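VP4 protein (Tellina virus 1, PDB 3P06) probably cleaves the viral polyprotein into its final products as a serine protease, and is captured here as an intramolecular (cis) acyl-enzyme complex. Local coordinates at residues K31-L34 with S35-I38; Q140-L143 with L144-P148. All blocks are in the same frame, centred on the assembly; numbering follows the deposited sequence.

How the contacts relate
Contact 1 (31-38) and contact 2 (140-148) are separate local contacts within the peptidase S50 chain, a 3-10 turn and a stretch of helix. Their centres are 26 Å apart, their nearest atoms about 18 Å apart, and they lie on opposite sides of the chain's centre, each about 14 Å from it. Contact 1 is a surface turn between strands 21-31 and 45-48, away from the annotated sites. Contact 2 lies on helix 138-149 and carries K141, the predicted active-site lysine, whose side chain comes about 4 Å from that of S102, the predicted nucleophile. This pairing is consistent with a serine-lysine catalytic dyad. Contact 1 does not touch contact 2.

Contact 1: residues K31-L34 with S35-I38; sequences KGDL and SEHI
L34 and H37 close a 3-10 turn that follows strand 21-31: H37 N donates to L34 O over 2.8 Å, with an N-H...O angle of 166°, and I38 N repeats the three-residue spacing on S35 O. The entrance to this turn is fixed by D33. Its OD2 accepts two bonds from S35, one from the backbone N at 3.0 Å and one from OG at 2.7 Å. The first, side-chain oxygen to the amide two residues on, defines an Asx turn and meets OD2 nearly along its C-O axis; the hydroxyl instead uses the syn lone pair. S35 can supply both because its OG sits between its own N and carbonyl carbon (chi1 56°), beside the amide that bonds the same oxygen. E36 folds back at chi2 (-86°), which brings OE1 to 3.3 Å from L34 C, over the L34-S35 link. Its CG lies 3.6 Å above one face of the H37 ring, displaced toward the rim. H37 CD2 comes to 4.1 Å from L34 CB, and both side chains also touch L5 of strand 2-6. T77 OG1 bonds to G32 O and L34 N, tying the start of the segment to strand 75-81. Chemically, the turn concentrates negative charge at its outer side: D33 OD2 and E36 OE1 are 4.2 Å apart without bonding. Their mutual repulsion would be expected to make full ionisation of both acids somewhat less favourable, whereas the two S35 donors would be expected to favour the ionised form of D33.

Contact 2: residues Q140-L143 with L144-P148; sequences QKQL and LVAKP. With SO4 (sulfate ion), chain B.
L144, Q142 and L143 carry most of this contact, which spans an irregular turn of helix 138-149. L144 N donates to Q140 O at 2.9 Å, an ordinary alpha-helical spacing, and the L144 side chain runs alongside that of Q140, with CB and CG packed against the same carbonyl oxygen. The next turn widens to pi type: K141 O accepts from V145 N and also from A146 N, the latter at 3.0 Å and in the carbonyl plane. Q142 continues the wider spacing, its O receiving K147 N at 2.9 Å. Q142 bends at chi2 (-77°), which carries OE1 back to 3.5 Å from A146 CB and 3.8 Å from K147 CE; its NE2 bonds R159 O. L143 packs its CB near L144 CG, and its O meets P148 CD at 3.4 Å. Proline has no N-H to give the preceding turn, which accounts for the kink there. The extended side chain of K141, the predicted active-site lysine, touches S102, the predicted nucleophile, and reaches a sulfate ion, probably from the crystallisation liquor, NZ to O4 2.6 Å; T124 OG1 bonds both NZ and the sulfate, which L136 N and L137 N also hold. The helix lies against strand 9-18 through L144 and Q140 on L15 and V145 and K141 on P13, while V145 and A146 touch M122 of strand 122-123, and Q142 and A146 reach L153 of strand 153-155.

Contact 1: residues K31-L34 with S35-I38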
loop_
_atom_site.group_PDB
_atom_site.type_symbol
_atom_site.label_atom_id
_atom_site.label_comp_id
_atom_site.label_asym_id
_atom_site.label_seq_id
_atom_site.Cartn_x
_atom_site.Cartn_y
_atom_site.Cartn_z
ATOM N N LYS A 31 1.431 -5.759 8.182
ATOM C CA LYS A 31 0.666 -6.330 9.280
ATOM C C LYS A 31 1.318 -5.988 10.605
ATOM O O LYS A 31 2.521 -6.168 10.760
ATOM C CB LYS A 31 0.603 -7.834 9.152
ATOM C CG LYS A 31 -0.177 -8.288 7.912
ATOM C CD LYS A 31 -0.040 -9.840 7.845
ATOM C CE LYS A 31 -0.898 -10.444 8.943
ATOM N NZ LYS A 31 -2.206 -10.881 8.316
ATOM N N GLY A 32 0.503 -5.541 11.565
ATOM C CA GLY A 32 1.002 -5.182 12.889
ATOM C C GLY A 32 1.094 -3.658 13.090
ATOM O O GLY A 32 0.897 -2.843 12.159
ATOM N N ASP A 33 1.372 -3.309 14.340
ATOM C CA ASP A 33 1.519 -1.978 14.762
ATOM C C ASP A 33 3.028 -1.618 14.651
ATOM O O ASP A 33 3.836 -1.957 15.539
ATOM C CB ASP A 33 0.952 -1.792 16.212
ATOM C CG ASP A 33 1.401 -0.426 16.876
ATOM O OD1 ASP A 33 1.146 -0.230 18.115
ATOM O OD2 ASP A 33 1.951 0.483 16.175
ATOM N N LEU A 34 3.366 -0.875 13.604
ATOM C CA LEU A 34 4.745 -0.409 13.386
ATOM C C LEU A 34 4.802 1.119 13.481
ATOM O O LEU A 34 5.715 1.732 12.919
ATOM C CB LEU A 34 5.279 -0.919 12.027
ATOM C CG LEU A 34 5.729 -2.438 11.995
ATOM C CD1 LEU A 34 4.550 -3.460 11.965
ATOM C CD2 LEU A 34 6.599 -2.687 10.757
ATOM N N SER A 35 3.885 1.729 14.289
ATOM C CA SER A 35 3.765 3.211 14.331
ATOM C C SER A 35 5.039 3.876 14.868
ATOM O O SER A 35 5.255 5.059 14.655
ATOM C CB SER A 35 2.632 3.620 15.233
ATOM O OG SER A 35 2.839 3.036 16.545
ATOM N N GLU A 36 5.912 3.111 15.537
ATOM C CA GLU A 36 7.150 3.689 16.009
ATOM C C GLU A 36 8.114 3.978 14.826
ATOM O O GLU A 36 9.098 4.669 14.989
ATOM C CB GLU A 36 7.789 2.775 17.066
ATOM C CG GLU A 36 8.411 1.474 16.444
ATOM C CD GLU A 36 7.370 0.265 16.249
ATOM O OE1 GLU A 36 6.096 0.428 16.476
ATOM O OE2 GLU A 36 7.877 -0.861 15.863
ATOM N N HIS A 37 7.835 3.453 13.637
ATOM C CA HIS A 37 8.668 3.740 12.471
ATOM C C HIS A 37 8.124 4.877 11.589
ATOM O O HIS A 37 8.755 5.282 10.591
ATOM C CB HIS A 37 8.882 2.457 11.674
ATOM C CG HIS A 37 9.572 1.403 12.483
ATOM N ND1 HIS A 37 10.885 1.534 12.887
ATOM C CD2 HIS A 37 9.105 0.272 13.074
ATOM C CE1 HIS A 37 11.233 0.485 13.620
ATOM N NE2 HIS A 37 10.173 -0.303 13.740
ATOM N N ILE A 38 6.993 5.453 11.996
ATOM C CA ILE A 38 6.446 6.618 11.274
ATOM C C ILE A 38 7.320 7.827 11.582
ATOM O O ILE A 38 7.485 8.201 12.730
ATOM C CB ILE A 38 4.983 6.880 11.636
ATOM C CG1 ILE A 38 4.141 5.653 11.278
ATOM C CG2 ILE A 38 4.497 8.243 10.997
ATOM C CD1 ILE A 38 2.764 5.621 12.008
#

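Contact 2: residues Q140-L143 with L144-P148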
loop_
_atom_site.group_PDB
_atom_site.type_symbol
_atom_site.label_atom_id
_atom_site.label_comp_id
_atom_site.label_asym_id
_atom_site.label_seq_id
_atom_site.Cartn_x
_atom_site.Cartn_y
_atom_site.Cartn_z
ATOM N N GLN A 140 -1.137 5.329 -14.890
ATOM C CA GLN A 140 -0.025 6.122 -14.357
ATOM C C GLN A 140 0.825 5.366 -13.308
ATOM O O GLN A 140 2.052 5.555 -13.285
ATOM C CB GLN A 140 -0.505 7.434 -13.754
ATOM C CG GLN A 140 -1.213 8.316 -14.722
ATOM C CD GLN A 140 -0.273 9.296 -15.367
ATOM O OE1 GLN A 140 0.897 8.977 -15.666
ATOM N NE2 GLN A 140 -0.779 10.519 -15.607
ATOM N N LYS A 141 0.184 4.516 -12.484
ATOM C CA LYS A 141 0.923 3.700 -11.482
ATOM C C LYS A 141 1.692 2.581 -12.168
ATOM O O LYS A 141 2.800 2.217 -11.747
ATOM C CB LYS A 141 0.034 3.236 -10.313
ATOM C CG LYS A 141 -0.410 4.468 -9.495
ATOM C CD LYS A 141 -1.693 4.263 -8.723
ATOM C CE LYS A 141 -1.768 5.366 -7.644
ATOM N NZ LYS A 141 -2.999 4.932 -6.971
ATOM N N GLN A 142 1.124 2.060 -13.249
ATOM C CA GLN A 142 1.845 1.123 -14.094
ATOM C C GLN A 142 3.092 1.805 -14.647
ATOM O O GLN A 142 4.202 1.257 -14.551
ATOM C CB GLN A 142 0.972 0.564 -15.277
ATOM C CG GLN A 142 -0.075 -0.498 -14.843
ATOM C CD GLN A 142 0.536 -1.889 -14.581
ATOM O OE1 GLN A 142 1.680 -2.010 -14.113
ATOM N NE2 GLN A 142 -0.236 -2.913 -14.822
ATOM N N LEU A 143 2.906 2.991 -15.227
ATOM C CA LEU A 143 4.009 3.676 -15.914
ATOM C C LEU A 143 5.104 4.124 -15.008
ATOM O O LEU A 143 6.277 4.095 -15.389
ATOM C CB LEU A 143 3.501 4.968 -16.646
ATOM C CG LEU A 143 2.766 4.728 -17.919
ATOM C CD1 LEU A 143 2.014 6.021 -18.335
ATOM C CD2 LEU A 143 3.738 4.353 -18.978
ATOM N N LEU A 144 4.748 4.614 -13.829
ATOM C CA LEU A 144 5.729 5.271 -12.974
ATOM C C LEU A 144 6.196 4.404 -11.839
ATOM O O LEU A 144 7.166 4.747 -11.180
ATOM C CB LEU A 144 5.146 6.565 -12.373
ATOM C CG LEU A 144 4.853 7.655 -13.462
ATOM C CD1 LEU A 144 3.962 8.791 -12.918
ATOM C CD2 LEU A 144 6.131 8.162 -14.149
ATOM N N VAL A 145 5.497 3.308 -11.551
ATOM C CA VAL A 145 5.953 2.495 -10.442
ATOM C C VAL A 145 6.156 1.042 -10.807
ATOM O O VAL A 145 7.281 0.507 -10.660
ATOM C CB VAL A 145 4.954 2.556 -9.208
ATOM C CG1 VAL A 145 5.520 1.732 -8.043
ATOM C CG2 VAL A 145 4.725 3.992 -8.779
ATOM N N ALA A 146 5.076 0.366 -11.219
ATOM C CA ALA A 146 5.131 -1.097 -11.287
ATOM C C ALA A 146 5.947 -1.626 -12.453
ATOM O O ALA A 146 6.744 -2.597 -12.304
ATOM C CB ALA A 146 3.681 -1.683 -11.314
ATOM N N LYS A 147 5.711 -1.061 -13.637
ATOM C CA LYS A 147 6.514 -1.478 -14.812
ATOM C C LYS A 147 8.009 -1.193 -14.668
ATOM O O LYS A 147 8.787 -2.083 -14.877
ATOM C CB LYS A 147 6.014 -0.946 -16.164
ATOM C CG LYS A 147 4.612 -1.380 -16.566
ATOM C CD LYS A 147 4.567 -2.796 -17.019
ATOM C CE LYS A 147 3.144 -3.084 -17.451
ATOM N NZ LYS A 147 3.084 -4.490 -17.740
ATOM N N PRO A 148 8.401 0.021 -14.263
ATOM C CA PRO A 148 9.852 0.160 -14.041
ATOM C C PRO A 148 10.448 -0.695 -12.898
ATOM O O PRO A 148 11.645 -1.020 -12.944
ATOM C CB PRO A 148 10.068 1.699 -13.792
ATOM C CG PRO A 148 8.662 2.289 -13.555
ATOM C CD PRO A 148 7.640 1.289 -14.146
HETATM S S SO4 B . -6.275 4.293 -8.066
HETATM O O1 SO4 B . -6.716 3.137 -7.328
HETATM O O2 SO4 B . -5.454 3.820 -9.181
HETATM O O3 SO4 B . -7.462 4.960 -8.558
HETATM O O4 SO4 B . -5.558 5.293 -7.315
#